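Local coordinates for protein endo-beta-1,4-glucanase (Ampullaria crossean, PDB 5XBU) that probably hydrolyses internal beta-1,4-glycosidic bonds of cellulose, as a snail endoglucanase of glycoside hydrolase family 45, at residues A6-P11 with T85-F90; G15-N20 with H135-H140; P23-T28 with V160-V165; H56-S61 with V139-Q144; C81-P86 with H101-F106. All coordinates share one frame; numbering follows the deposited sequence.

Contact 1: A6-P11 with T85-F90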
# COMPACT_ATOMS: atom_id res chain seq x y z
N ALA A 6 13.00 -9.04 -14.56
CA ALA A 6 11.57 -8.77 -14.47
C ALA A 6 11.29 -7.49 -13.72
O ALA A 6 10.28 -6.83 -14.01
CB ALA A 6 10.84 -9.93 -13.81
N GLN A 7 12.13 -7.14 -12.74
CA GLN A 7 12.00 -5.88 -12.01
C GLN A 7 12.64 -4.78 -12.84
O GLN A 7 13.82 -4.86 -13.19
CB GLN A 7 12.67 -6.01 -10.66
CG GLN A 7 11.95 -6.99 -9.75
CD GLN A 7 12.68 -7.25 -8.46
OE1 GLN A 7 13.31 -8.30 -8.26
NE2 GLN A 7 12.56 -6.31 -7.53
N LEU A 8 11.85 -3.78 -13.20
CA LEU A 8 12.29 -2.73 -14.08
C LEU A 8 12.80 -1.51 -13.34
O LEU A 8 13.42 -0.64 -13.96
CB LEU A 8 11.20 -2.35 -15.07
CG LEU A 8 10.65 -3.54 -15.86
CD1 LEU A 8 9.59 -3.06 -16.82
CD2 LEU A 8 11.78 -4.28 -16.58
N CYS A 9 12.56 -1.40 -12.04
CA CYS A 9 13.11 -0.32 -11.24
C CYS A 9 14.52 -0.70 -10.79
O CYS A 9 14.69 -1.62 -9.99
CB CYS A 9 12.24 -0.15 -10.01
SG CYS A 9 10.54 0.37 -10.41
N GLN A 10 15.52 0.05 -11.23
CA GLN A 10 16.92 -0.24 -10.91
C GLN A 10 17.28 0.27 -9.51
O GLN A 10 16.92 1.39 -9.16
CB GLN A 10 17.81 0.43 -11.94
CG GLN A 10 17.48 -0.20 -13.29
CD GLN A 10 18.34 0.18 -14.51
OE1 GLN A 10 17.93 1.04 -15.30
NE2 GLN A 10 19.45 -0.56 -14.76
N PRO A 11 18.00 -0.52 -8.70
CA PRO A 11 18.49 0.02 -7.44
C PRO A 11 19.43 1.19 -7.67
O PRO A 11 20.34 1.12 -8.51
CB PRO A 11 19.22 -1.17 -6.81
CG PRO A 11 18.72 -2.38 -7.51
CD PRO A 11 18.30 -1.95 -8.85
N THR A 85 1.38 3.52 -10.19
CA THR A 85 1.44 3.38 -11.64
C THR A 85 2.30 2.19 -12.00
O THR A 85 3.51 2.20 -11.71
CB THR A 85 2.02 4.63 -12.30
OG1 THR A 85 1.29 5.79 -11.90
CG2 THR A 85 1.97 4.54 -13.81
N PRO A 86 1.75 1.14 -12.61
CA PRO A 86 2.60 0.01 -12.99
C PRO A 86 3.73 0.43 -13.92
O PRO A 86 3.54 1.25 -14.83
CB PRO A 86 1.64 -0.94 -13.72
CG PRO A 86 0.28 -0.59 -13.11
CD PRO A 86 0.33 0.91 -12.95
N THR A 87 4.89 -0.20 -13.73
CA THR A 87 6.02 -0.04 -14.64
C THR A 87 6.03 -1.09 -15.75
O THR A 87 6.77 -0.94 -16.73
CB THR A 87 7.33 -0.19 -13.85
OG1 THR A 87 7.31 -1.51 -13.31
CG2 THR A 87 7.48 0.87 -12.79
N GLY A 88 5.30 -2.18 -15.58
CA GLY A 88 5.47 -3.39 -16.37
C GLY A 88 6.29 -4.45 -15.68
O GLY A 88 6.37 -5.58 -16.17
N GLY A 89 6.94 -4.10 -14.58
CA GLY A 89 7.75 -5.03 -13.85
C GLY A 89 6.99 -5.80 -12.80
O GLY A 89 5.82 -5.55 -12.51
N PHE A 90 7.71 -6.75 -12.20
CA PHE A 90 7.23 -7.62 -11.14
C PHE A 90 8.44 -8.39 -10.62
O PHE A 90 9.48 -8.44 -11.27
CB PHE A 90 6.12 -8.56 -11.62
CG PHE A 90 6.55 -9.43 -12.76
CD1 PHE A 90 6.48 -8.95 -14.06
CD2 PHE A 90 7.05 -10.69 -12.53
CE1 PHE A 90 6.88 -9.75 -15.12
CE2 PHE A 90 7.47 -11.50 -13.59
CZ PHE A 90 7.37 -11.02 -14.88
O HOH W 1 9.01 -7.14 -16.53
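With CG of Phe-90 set between its own backbone N and carbonyl carbon (chi1 58°), the ring folds back so that CB of Ala-6 lies over one of its faces, 3.9 Å from the ring centroid and displaced toward the rim, a CH-pi contact. Next to it Phe-90 N donates to Ala-6 O (3.1 Å), approaching from well above the carbonyl plane. A water donates both to Ala-6 O and to Gly-88 O, adding a second polar link. Leu-8, its CG anti to the carbonyl carbon (chi1 -54°), lays CD1 against the bare backbone of the turn, 3.5 Å from Thr-87 O. That turn is an ST turn: Thr-87 OG1 accepts from Gly-89 N at 2.9 Å and is also hydrogen-bonded to Glu-159 OE2. The lack of a side chain on Gly-89 allows this approach; a CB there would run into Ala-6 O and Leu-8 N. Further along, Cys-9 SG, in a disulfide with Cys-24, rests 3.9 Å from Thr-87 CG2. Direct polar bonding between the segments is thus sparse; apolar packing, the disulfide and the carboxylate of Glu-159, which also accepts from the backbone N of Leu-8 and of Cys-9, supplement the one direct bond.

Contact 2: G15-N20 with H135-H140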
# COMPACT_ATOMS: atom_id res chain seq x y z
N GLY A 15 20.58 1.47 -2.79
CA GLY A 15 19.80 0.26 -2.83
C GLY A 15 18.32 0.45 -3.09
O GLY A 15 17.60 -0.55 -3.14
N VAL A 16 17.85 1.67 -3.25
CA VAL A 16 16.42 1.93 -3.40
C VAL A 16 16.06 1.82 -4.88
O VAL A 16 16.62 2.52 -5.72
CB VAL A 16 16.07 3.32 -2.87
CG1 VAL A 16 14.61 3.60 -3.10
CG2 VAL A 16 16.38 3.40 -1.37
N ARG A 17 15.09 0.97 -5.19
CA ARG A 17 14.67 0.82 -6.58
C ARG A 17 13.85 2.01 -7.03
O ARG A 17 12.91 2.44 -6.34
CB ARG A 17 13.91 -0.49 -6.76
CG ARG A 17 14.84 -1.69 -6.74
CD ARG A 17 14.08 -2.98 -6.96
NE ARG A 17 14.93 -4.16 -6.91
CZ ARG A 17 15.54 -4.72 -7.95
NH1 ARG A 17 15.44 -4.18 -9.16
NH2 ARG A 17 16.24 -5.81 -7.76
N ARG A 18 14.23 2.56 -8.18
CA ARG A 18 13.61 3.75 -8.74
C ARG A 18 13.39 3.56 -10.23
O ARG A 18 14.01 2.71 -10.86
CB ARG A 18 14.50 4.97 -8.52
CG ARG A 18 14.77 5.21 -7.01
CD ARG A 18 15.49 6.53 -6.79
NE ARG A 18 15.76 6.71 -5.36
CZ ARG A 18 14.91 7.16 -4.43
NH1 ARG A 18 13.67 7.52 -4.76
NH2 ARG A 18 15.30 7.24 -3.15
N PHE A 19 12.55 4.41 -10.80
CA PHE A 19 12.20 4.31 -12.22
C PHE A 19 12.04 5.73 -12.72
O PHE A 19 11.13 6.43 -12.29
CB PHE A 19 10.90 3.51 -12.36
CG PHE A 19 10.47 3.23 -13.76
CD1 PHE A 19 10.95 2.13 -14.43
CD2 PHE A 19 9.48 4.00 -14.35
CE1 PHE A 19 10.50 1.84 -15.69
CE2 PHE A 19 9.02 3.72 -15.59
CZ PHE A 19 9.54 2.65 -16.26
N ASN A 20 12.86 6.16 -13.68
CA ASN A 20 12.64 7.48 -14.29
C ASN A 20 12.51 8.58 -13.23
O ASN A 20 11.66 9.47 -13.32
CB ASN A 20 11.42 7.47 -15.22
CG ASN A 20 11.43 8.62 -16.21
OD1 ASN A 20 12.48 9.18 -16.52
ND2 ASN A 20 10.26 9.00 -16.69
N HIS A 135 13.11 -7.27 -1.69
CA HIS A 135 13.11 -7.13 -3.13
C HIS A 135 13.60 -5.78 -3.60
O HIS A 135 13.60 -5.51 -4.81
CB HIS A 135 11.73 -7.47 -3.68
CG HIS A 135 11.35 -8.88 -3.41
ND1 HIS A 135 12.10 -9.94 -3.87
CD2 HIS A 135 10.34 -9.42 -2.68
CE1 HIS A 135 11.55 -11.07 -3.45
NE2 HIS A 135 10.48 -10.78 -2.73
N GLY A 136 14.04 -4.92 -2.66
CA GLY A 136 14.67 -3.67 -3.02
C GLY A 136 13.77 -2.46 -3.07
O GLY A 136 14.20 -1.41 -3.56
N TYR A 137 12.56 -2.55 -2.51
CA TYR A 137 11.63 -1.42 -2.55
C TYR A 137 11.55 -0.73 -1.20
O TYR A 137 11.52 -1.38 -0.15
CB TYR A 137 10.22 -1.87 -2.98
CG TYR A 137 10.25 -2.52 -4.34
CD1 TYR A 137 10.31 -1.74 -5.47
CD2 TYR A 137 10.27 -3.89 -4.46
CE1 TYR A 137 10.40 -2.31 -6.75
CE2 TYR A 137 10.35 -4.49 -5.73
CZ TYR A 137 10.40 -3.69 -6.85
OH TYR A 137 10.50 -4.32 -8.08
N GLU A 138 11.47 0.60 -1.24
CA GLU A 138 11.40 1.40 -0.01
C GLU A 138 10.06 1.33 0.70
O GLU A 138 9.97 1.81 1.84
CB GLU A 138 11.74 2.86 -0.27
CG GLU A 138 10.72 3.59 -1.09
CD GLU A 138 10.94 5.07 -1.19
OE1 GLU A 138 12.03 5.57 -0.80
OE2 GLU A 138 9.99 5.76 -1.63
N VAL A 139 9.03 0.83 0.04
CA VAL A 139 7.70 0.75 0.61
C VAL A 139 6.96 -0.36 -0.13
O VAL A 139 7.28 -0.69 -1.28
CB VAL A 139 6.96 2.11 0.50
CG1 VAL A 139 6.64 2.47 -0.91
CG2 VAL A 139 5.73 2.16 1.39
N HIS A 140 5.97 -0.93 0.56
CA HIS A 140 5.11 -1.97 0.02
C HIS A 140 3.67 -1.56 0.23
O HIS A 140 3.31 -1.08 1.31
CB HIS A 140 5.38 -3.29 0.70
CG HIS A 140 4.64 -4.42 0.09
ND1 HIS A 140 5.08 -5.00 -1.07
CD2 HIS A 140 3.47 -5.02 0.45
CE1 HIS A 140 4.20 -5.93 -1.41
NE2 HIS A 140 3.22 -5.97 -0.51
O HOH W 2 11.82 1.66 -3.87
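Strand 17-19, near the N-terminus and between strands 10-11 and 22-30 in the sheet, meets the loop that leads into strand 140-144 chiefly through Arg-17, whose backbone and side chain both engage residues 135-137. Arg-17 N donates to Gly-136 O (3.0 Å), nearly along the C=O axis. From there the side chain runs extended from CG to NE past the glycine and lays CD over one face of the Tyr-137 ring, 4.0 Å from the centroid, as a CH-pi contact. The guanidinium is turned 34° from the ring plane. Its NE reaches His-135 O at 2.8 Å, but the hydrogen bond is bent and weak; NH1 has a further partner in Cys-9 O. Gly-136 lets the arginine pass, since a CB in its place would collide with NE. The hydroxyl of Tyr-137 is hydrogen-bonded to Glu-159 and to Gln-7. Next along the chain, a water donates to Arg-17 O and accepts from Glu-138 N (2.9 Å), bridging the backbones. Val-16 CG1 packs 4.0 Å from Glu-138 OE1, while OE2 of that carboxylate is turned to Trp-162. Arg-18, in a salt bridge with Asp-12, comes only near enough to Glu-138 for a long-range attraction. The arrangement is consistent with a short strand lying outside the double-psi beta-barrel expected of this family, fastened to one of the barrel's connecting loops.

Contact 3: P23-T28 with V160-V165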
# COMPACT_ATOMS: atom_id res chain seq x y z
N PRO A 23 10.33 6.93 -7.04
CA PRO A 23 10.50 5.74 -6.21
C PRO A 23 9.51 4.66 -6.61
O PRO A 23 8.35 4.94 -6.92
CB PRO A 23 10.19 6.26 -4.80
CG PRO A 23 9.17 7.33 -5.04
CD PRO A 23 9.65 8.03 -6.31
N CYS A 24 9.97 3.42 -6.55
CA CYS A 24 9.10 2.29 -6.78
C CYS A 24 8.60 1.67 -5.48
O CYS A 24 9.19 1.83 -4.42
CB CYS A 24 9.80 1.26 -7.64
SG CYS A 24 10.26 2.00 -9.23
N ALA A 25 7.51 0.93 -5.62
CA ALA A 25 6.94 0.14 -4.55
C ALA A 25 6.61 -1.23 -5.10
O ALA A 25 6.27 -1.38 -6.28
CB ALA A 25 5.67 0.76 -4.00
N SER A 26 6.71 -2.23 -4.23
CA SER A 26 6.09 -3.51 -4.50
C SER A 26 4.64 -3.50 -4.04
O SER A 26 4.23 -2.67 -3.22
CB SER A 26 6.89 -4.63 -3.84
OG SER A 26 7.27 -4.31 -2.50
N THR A 27 3.87 -4.43 -4.60
CA THR A 27 2.48 -4.60 -4.22
C THR A 27 2.16 -6.08 -4.09
O THR A 27 2.76 -6.93 -4.75
CB THR A 27 1.50 -3.94 -5.21
OG1 THR A 27 1.42 -4.68 -6.44
CG2 THR A 27 1.81 -2.49 -5.52
N THR A 28 1.18 -6.37 -3.24
CA THR A 28 0.52 -7.67 -3.14
C THR A 28 -0.97 -7.41 -2.98
O THR A 28 -1.42 -6.25 -2.95
CB THR A 28 1.08 -8.54 -1.99
OG1 THR A 28 1.09 -7.80 -0.77
CG2 THR A 28 2.49 -9.05 -2.27
N VAL A 160 5.33 -0.91 -9.14
CA VAL A 160 4.72 0.37 -9.45
C VAL A 160 5.67 1.49 -9.06
O VAL A 160 6.55 1.32 -8.22
CB VAL A 160 3.37 0.56 -8.71
CG1 VAL A 160 2.39 -0.57 -9.07
CG2 VAL A 160 3.59 0.58 -7.19
N THR A 161 5.47 2.67 -9.65
CA THR A 161 5.93 3.89 -9.03
C THR A 161 4.83 4.43 -8.13
O THR A 161 3.64 4.18 -8.36
CB THR A 161 6.38 4.95 -10.04
OG1 THR A 161 5.31 5.29 -10.92
CG2 THR A 161 7.59 4.46 -10.84
N TRP A 162 5.22 5.15 -7.06
CA TRP A 162 4.25 5.58 -6.07
C TRP A 162 4.45 7.05 -5.73
O TRP A 162 5.58 7.56 -5.69
CB TRP A 162 4.30 4.70 -4.80
CG TRP A 162 5.38 5.08 -3.81
CD1 TRP A 162 6.72 4.76 -3.80
CD2 TRP A 162 5.17 5.87 -2.62
NE1 TRP A 162 7.33 5.33 -2.72
CE2 TRP A 162 6.41 6.01 -1.99
CE3 TRP A 162 4.04 6.47 -2.05
CZ2 TRP A 162 6.55 6.70 -0.80
CZ3 TRP A 162 4.18 7.14 -0.88
CH2 TRP A 162 5.43 7.27 -0.27
N GLU A 163 3.34 7.73 -5.46
CA GLU A 163 3.42 9.07 -4.88
C GLU A 163 2.17 9.34 -4.09
O GLU A 163 1.10 8.79 -4.39
CB GLU A 163 3.58 10.20 -5.91
CG GLU A 163 2.46 10.20 -6.93
CD GLU A 163 2.50 11.38 -7.90
OE1 GLU A 163 1.79 11.33 -8.93
OE2 GLU A 163 3.20 12.36 -7.63
N GLU A 164 2.28 10.20 -3.10
CA GLU A 164 1.11 10.66 -2.37
C GLU A 164 0.37 11.68 -3.21
O GLU A 164 0.98 12.52 -3.88
CB GLU A 164 1.48 11.32 -1.06
CG GLU A 164 1.69 10.36 0.03
CD GLU A 164 1.94 11.01 1.39
OE1 GLU A 164 1.63 12.21 1.64
OE2 GLU A 164 2.42 10.27 2.25
N VAL A 165 -0.96 11.62 -3.17
CA VAL A 165 -1.81 12.55 -3.91
C VAL A 165 -2.98 12.92 -3.02
O VAL A 165 -3.36 12.16 -2.13
CB VAL A 165 -2.33 11.92 -5.23
CG1 VAL A 165 -1.18 11.56 -6.14
CG2 VAL A 165 -3.16 10.66 -4.97
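Trp-162 presents the pyrrole part of its indole to Pro-23, the two side chains crossing at about a right angle; CG of the proline lies 3.6 Å from NE1 of the tryptophan. The indole reaches there because its CG is placed between the backbone N and the carbonyl carbon (chi1 82°), which also brings CD1 to 4.1 Å from Ala-25 CB. Its NE1 is hydrogen-bonded to Glu-138 OE2. Were this residue an alanine, Glu-138 OE2 would probably lose its indole partner and a gap would open beside Pro-23 and Ala-25. The backbones of the two strands pair briefly. Ala-25 and Val-160 form an antiparallel hydrogen-bonded pair, with Ala-25 N to Val-160 O at 2.8 Å and Val-160 N to Ala-25 O at 3.0 Å; beyond it, Trp-162 N donates to Pro-23 O (3.1 Å). CG2 of Val-160 packs 3.8 Å from Ala-25 CB and also meets CG2 of Thr-27. Since the strand directions differ by 111°, the pairing soon ends as the strands diverge. Strand 22-30 goes on to pair in parallel with 140-144 and carries Ser-26 and Thr-28 against Trp-120 of helix 118-121, whereas 160-165 runs on beside strand 81-86, with Trp-162 packed on Val-82 and Leu-84.

Contact 4: H56-S61 with V139-Q144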
# COMPACT_ATOMS: atom_id res chain seq x y z
N HIS A 56 -10.68 0.99 -3.54
CA HIS A 56 -9.23 0.92 -3.70
C HIS A 56 -8.60 1.43 -2.41
O HIS A 56 -8.33 2.63 -2.25
CB HIS A 56 -8.82 1.76 -4.89
CG HIS A 56 -9.29 1.25 -6.18
ND1 HIS A 56 -9.66 2.08 -7.21
CD2 HIS A 56 -9.43 -0.02 -6.65
CE1 HIS A 56 -10.05 1.34 -8.25
NE2 HIS A 56 -9.92 0.07 -7.93
N VAL A 57 -8.37 0.50 -1.50
CA VAL A 57 -7.78 0.78 -0.21
C VAL A 57 -6.59 -0.15 -0.00
O VAL A 57 -6.48 -1.23 -0.60
CB VAL A 57 -8.83 0.70 0.93
CG1 VAL A 57 -9.87 1.79 0.75
CG2 VAL A 57 -9.46 -0.69 1.05
N THR A 58 -5.67 0.30 0.84
CA THR A 58 -4.40 -0.37 1.02
C THR A 58 -3.98 -0.42 2.49
O THR A 58 -4.32 0.45 3.30
CB THR A 58 -3.31 0.28 0.13
OG1 THR A 58 -2.08 -0.41 0.23
CG2 THR A 58 -3.04 1.75 0.45
N ALA A 59 -3.17 -1.43 2.77
CA ALA A 59 -2.38 -1.60 3.99
C ALA A 59 -0.91 -1.46 3.60
O ALA A 59 -0.31 -2.43 3.11
CB ALA A 59 -2.65 -2.97 4.61
N PRO A 60 -0.30 -0.29 3.79
CA PRO A 60 1.13 -0.16 3.50
C PRO A 60 1.97 -0.82 4.57
O PRO A 60 1.57 -0.96 5.73
CB PRO A 60 1.37 1.36 3.50
CG PRO A 60 0.00 1.97 3.42
CD PRO A 60 -0.87 1.01 4.16
N SER A 61 3.21 -1.12 4.20
CA SER A 61 4.21 -1.53 5.15
C SER A 61 4.29 -0.53 6.32
O SER A 61 4.15 0.68 6.16
CB SER A 61 5.54 -1.72 4.41
OG SER A 61 5.86 -0.62 3.58
N VAL A 139 9.03 0.83 0.04
CA VAL A 139 7.70 0.75 0.61
C VAL A 139 6.96 -0.36 -0.13
O VAL A 139 7.28 -0.69 -1.28
CB VAL A 139 6.96 2.11 0.50
CG1 VAL A 139 6.64 2.47 -0.91
CG2 VAL A 139 5.73 2.16 1.39
N HIS A 140 5.97 -0.93 0.56
CA HIS A 140 5.11 -1.97 0.02
C HIS A 140 3.67 -1.56 0.23
O HIS A 140 3.31 -1.08 1.31
CB HIS A 140 5.38 -3.29 0.70
CG HIS A 140 4.64 -4.42 0.09
ND1 HIS A 140 5.08 -5.00 -1.07
CD2 HIS A 140 3.47 -5.02 0.45
CE1 HIS A 140 4.20 -5.93 -1.41
NE2 HIS A 140 3.22 -5.97 -0.51
N PHE A 141 2.82 -1.82 -0.75
CA PHE A 141 1.37 -1.60 -0.64
C PHE A 141 0.64 -2.93 -0.78
O PHE A 141 0.65 -3.52 -1.86
CB PHE A 141 0.87 -0.56 -1.63
CG PHE A 141 1.45 0.79 -1.36
CD1 PHE A 141 1.01 1.55 -0.28
CD2 PHE A 141 2.50 1.29 -2.14
CE1 PHE A 141 1.59 2.77 0.02
CE2 PHE A 141 3.06 2.52 -1.84
CZ PHE A 141 2.62 3.26 -0.77
N ASP A 142 -0.01 -3.38 0.29
CA ASP A 142 -0.88 -4.54 0.24
C ASP A 142 -2.26 -4.04 -0.13
O ASP A 142 -2.80 -3.15 0.53
CB ASP A 142 -0.86 -5.27 1.58
CG ASP A 142 -1.09 -6.77 1.46
OD1 ASP A 142 -1.32 -7.27 0.35
OD2 ASP A 142 -1.05 -7.41 2.53
N LEU A 143 -2.83 -4.56 -1.20
CA LEU A 143 -4.04 -3.99 -1.78
C LEU A 143 -5.25 -4.86 -1.42
O LEU A 143 -5.27 -6.05 -1.71
CB LEU A 143 -3.91 -3.88 -3.31
CG LEU A 143 -2.62 -3.16 -3.77
CD1 LEU A 143 -2.58 -3.12 -5.27
CD2 LEU A 143 -2.52 -1.75 -3.19
N GLN A 144 -6.26 -4.25 -0.81
CA GLN A 144 -7.48 -4.97 -0.42
C GLN A 144 -8.17 -5.54 -1.66
O GLN A 144 -8.41 -4.82 -2.64
CB GLN A 144 -8.40 -3.98 0.27
CG GLN A 144 -9.78 -4.53 0.66
CD GLN A 144 -9.72 -5.64 1.67
OE1 GLN A 144 -9.91 -6.81 1.33
NE2 GLN A 144 -9.42 -5.28 2.93
O HOH W 3 -7.68 -2.14 -3.15
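Thr-58 and Ala-59 together grip Asp-142 O where strands 57-60 and 140-144 run antiparallel in the wall of what is, by family, a double-psi beta-barrel, close to the centre of the chain. Ala-59 N lies in the carbonyl plane at 2.8 Å, and Thr-58 OG1 donates from above that plane, also at 2.8 Å. The hydroxyl gets there because OG1 stands anti to the backbone N (chi1 -176°), which sets it at the edge of the Phe-141 ring as well, 3.5 Å from CB of that residue. A valine in its place would probably leave Asp-142 O with one strand donor fewer and set a methyl where a polar atom now fits. On the same side of the sheet the pyrrolidine of Pro-60 crosses the Phe-141 ring obliquely, its CB 3.8 Å from CE1, and Leu-143 CD2 closes up against Thr-58. This is the dense side, facing Leu-84 and Phe-106 of neighbouring strands. The other side is looser and more polar: Ala-59 CB meets little of the partner strand, and the carboxylate of the partly exposed Asp-142 leads away from the contact to Thr-28 OG1. The Val-57 end is again close-packed, with CG2 3.5 Å from Gln-144 CB; Gln-144 N donates to Val-57 O (3.0 Å), and a water lies within hydrogen-bonding reach of both Val-57 O and Gln-144 O. At the opposite end Ser-61 closes a two-way link: its N donates to His-140 O (2.9 Å), and its OG accepts from His-140 N at 3.0 Å.

Contact 5: C81-P86 with H101-F106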
# COMPACT_ATOMS: atom_id res chain seq x y z
N CYS A 81 -3.72 9.18 0.51
CA CYS A 81 -3.90 8.47 -0.74
C CYS A 81 -2.58 8.43 -1.51
O CYS A 81 -1.76 9.35 -1.47
CB CYS A 81 -4.98 9.12 -1.60
SG CYS A 81 -6.64 8.77 -0.94
N VAL A 82 -2.39 7.32 -2.22
CA VAL A 82 -1.22 7.09 -3.03
C VAL A 82 -1.67 6.70 -4.44
O VAL A 82 -2.58 5.89 -4.61
CB VAL A 82 -0.27 6.02 -2.43
CG1 VAL A 82 0.34 6.54 -1.13
CG2 VAL A 82 -0.91 4.68 -2.26
N ARG A 83 -1.03 7.30 -5.44
CA ARG A 83 -1.24 6.89 -6.83
C ARG A 83 -0.15 5.89 -7.16
O ARG A 83 1.04 6.17 -6.95
CB ARG A 83 -1.15 8.08 -7.78
CG ARG A 83 -1.30 7.65 -9.24
CD ARG A 83 -1.33 8.79 -10.22
NE ARG A 83 -2.51 9.63 -10.03
CZ ARG A 83 -2.46 10.90 -9.64
NH1 ARG A 83 -1.29 11.47 -9.40
NH2 ARG A 83 -3.58 11.59 -9.50
N LEU A 84 -0.56 4.72 -7.64
CA LEU A 84 0.32 3.64 -8.01
C LEU A 84 0.24 3.42 -9.51
O LEU A 84 -0.85 3.20 -10.05
CB LEU A 84 -0.03 2.36 -7.27
CG LEU A 84 -0.12 2.50 -5.74
CD1 LEU A 84 -0.32 1.14 -5.11
CD2 LEU A 84 1.13 3.16 -5.17
N THR A 85 1.38 3.52 -10.19
CA THR A 85 1.44 3.38 -11.64
C THR A 85 2.30 2.19 -12.00
O THR A 85 3.51 2.20 -11.71
CB THR A 85 2.02 4.63 -12.30
OG1 THR A 85 1.29 5.79 -11.90
CG2 THR A 85 1.97 4.54 -13.81
N PRO A 86 1.75 1.14 -12.61
CA PRO A 86 2.60 0.01 -12.99
C PRO A 86 3.73 0.43 -13.92
O PRO A 86 3.54 1.25 -14.83
CB PRO A 86 1.64 -0.94 -13.72
CG PRO A 86 0.28 -0.59 -13.11
CD PRO A 86 0.33 0.91 -12.95
N HIS A 101 -1.01 -0.14 -17.96
CA HIS A 101 -0.34 0.64 -16.92
C HIS A 101 -1.19 1.80 -16.44
O HIS A 101 -0.67 2.82 -15.99
CB HIS A 101 1.03 1.13 -17.39
CG HIS A 101 1.95 0.03 -17.79
ND1 HIS A 101 3.15 0.27 -18.41
CD2 HIS A 101 1.84 -1.31 -17.66
CE1 HIS A 101 3.74 -0.89 -18.65
NE2 HIS A 101 2.96 -1.87 -18.22
N ASN A 102 -2.50 1.68 -16.50
CA ASN A 102 -3.35 2.74 -15.97
C ASN A 102 -3.03 2.93 -14.49
O ASN A 102 -2.96 1.95 -13.73
CB ASN A 102 -4.83 2.34 -16.05
CG ASN A 102 -5.37 2.18 -17.44
OD1 ASN A 102 -4.81 2.68 -18.42
ND2 ASN A 102 -6.47 1.46 -17.54
N PRO A 103 -2.86 4.17 -14.03
CA PRO A 103 -2.63 4.41 -12.61
C PRO A 103 -3.91 4.18 -11.82
O PRO A 103 -5.02 4.26 -12.34
CB PRO A 103 -2.22 5.88 -12.56
CG PRO A 103 -2.82 6.50 -13.76
CD PRO A 103 -2.92 5.42 -14.81
N VAL A 104 -3.73 3.87 -10.54
CA VAL A 104 -4.86 3.71 -9.63
C VAL A 104 -4.48 4.36 -8.30
O VAL A 104 -3.37 4.17 -7.81
CB VAL A 104 -5.25 2.23 -9.45
CG1 VAL A 104 -6.44 2.10 -8.55
CG2 VAL A 104 -5.53 1.53 -10.80
N VAL A 105 -5.42 5.10 -7.74
CA VAL A 105 -5.27 5.75 -6.44
C VAL A 105 -5.89 4.87 -5.36
O VAL A 105 -7.04 4.45 -5.47
CB VAL A 105 -5.90 7.16 -6.45
CG1 VAL A 105 -5.85 7.80 -5.05
CG2 VAL A 105 -5.24 8.07 -7.48
N PHE A 106 -5.12 4.64 -4.30
CA PHE A 106 -5.56 3.85 -3.16
C PHE A 106 -5.49 4.71 -1.90
O PHE A 106 -4.55 5.49 -1.72
CB PHE A 106 -4.68 2.63 -2.93
CG PHE A 106 -4.72 1.64 -4.07
CD1 PHE A 106 -3.94 1.85 -5.19
CD2 PHE A 106 -5.55 0.53 -4.03
CE1 PHE A 106 -3.98 0.96 -6.26
CE2 PHE A 106 -5.61 -0.37 -5.09
CZ PHE A 106 -4.81 -0.13 -6.21
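Val-82 O is gripped twice from the facing strand: Phe-106 N donates to it at 2.8 Å, and the CA of Val-105 adds a CA-H...O contact at 3.3 Å. The bonding is reciprocal, since Val-82 N donates to Phe-106 O, and it recurs at the next hydrogen-bonded pair, where Leu-84 N reaches Val-104 O (2.9 Å) and Val-104 N reaches Leu-84 O. On the inner side Leu-84 crosses the Phe-106 ring at about a right angle, CD1 lying 3.7 Å from CD1 of the phenylalanine. Both pack onto Leu-143 of strand 140-144. On the other side stand Arg-83 and Val-105, a non-hydrogen-bonded pair: in the conformer described, with CG anti to the backbone N (chi1 177°), the arginine chain runs beside Pro-103, and its NH1 is in a salt bridge with Glu-163. Cys-81 CB touches Val-105 CG1 at 3.8 Å, next to the disulfide to Cys-167. Past the regular pairing, Thr-85 OG1 lies alongside Pro-103 CB, and the imidazole of His-101 turns one face to the backbone C of Pro-86. The chemistry therefore divides across the sheet: an apolar leucine-phenylalanine surface joins the core, while the opposite, more exposed surface combines aliphatic packing with a charged pair that may be mobile.

Overall arrangement
Contacts 3, 4 and 5 probably belong to the double-psi beta-barrel of the family, and contacts 1 and 2 attach the N-terminal arm to its rim. Contact 4 is the most central, about 2 Å from the chain centre, and the centre of contact 1 lies about 17 Å from that of contact 4. Contacts 3 and 5 are closest together, with centres about 7 Å apart, because strand 81-86 pairs with both 104-108 and 160-165. Contacts 1 and 5 share Thr-85 and Pro-86, while contacts 2 and 4 share Val-139 and His-140. Covalent and polar links reinforce this: the Cys-9 to Cys-24 disulfide joins contacts 1 and 3, and Thr-28 OG1 to Asp-142 OD1 (2.7 Å) joins contacts 3 and 4.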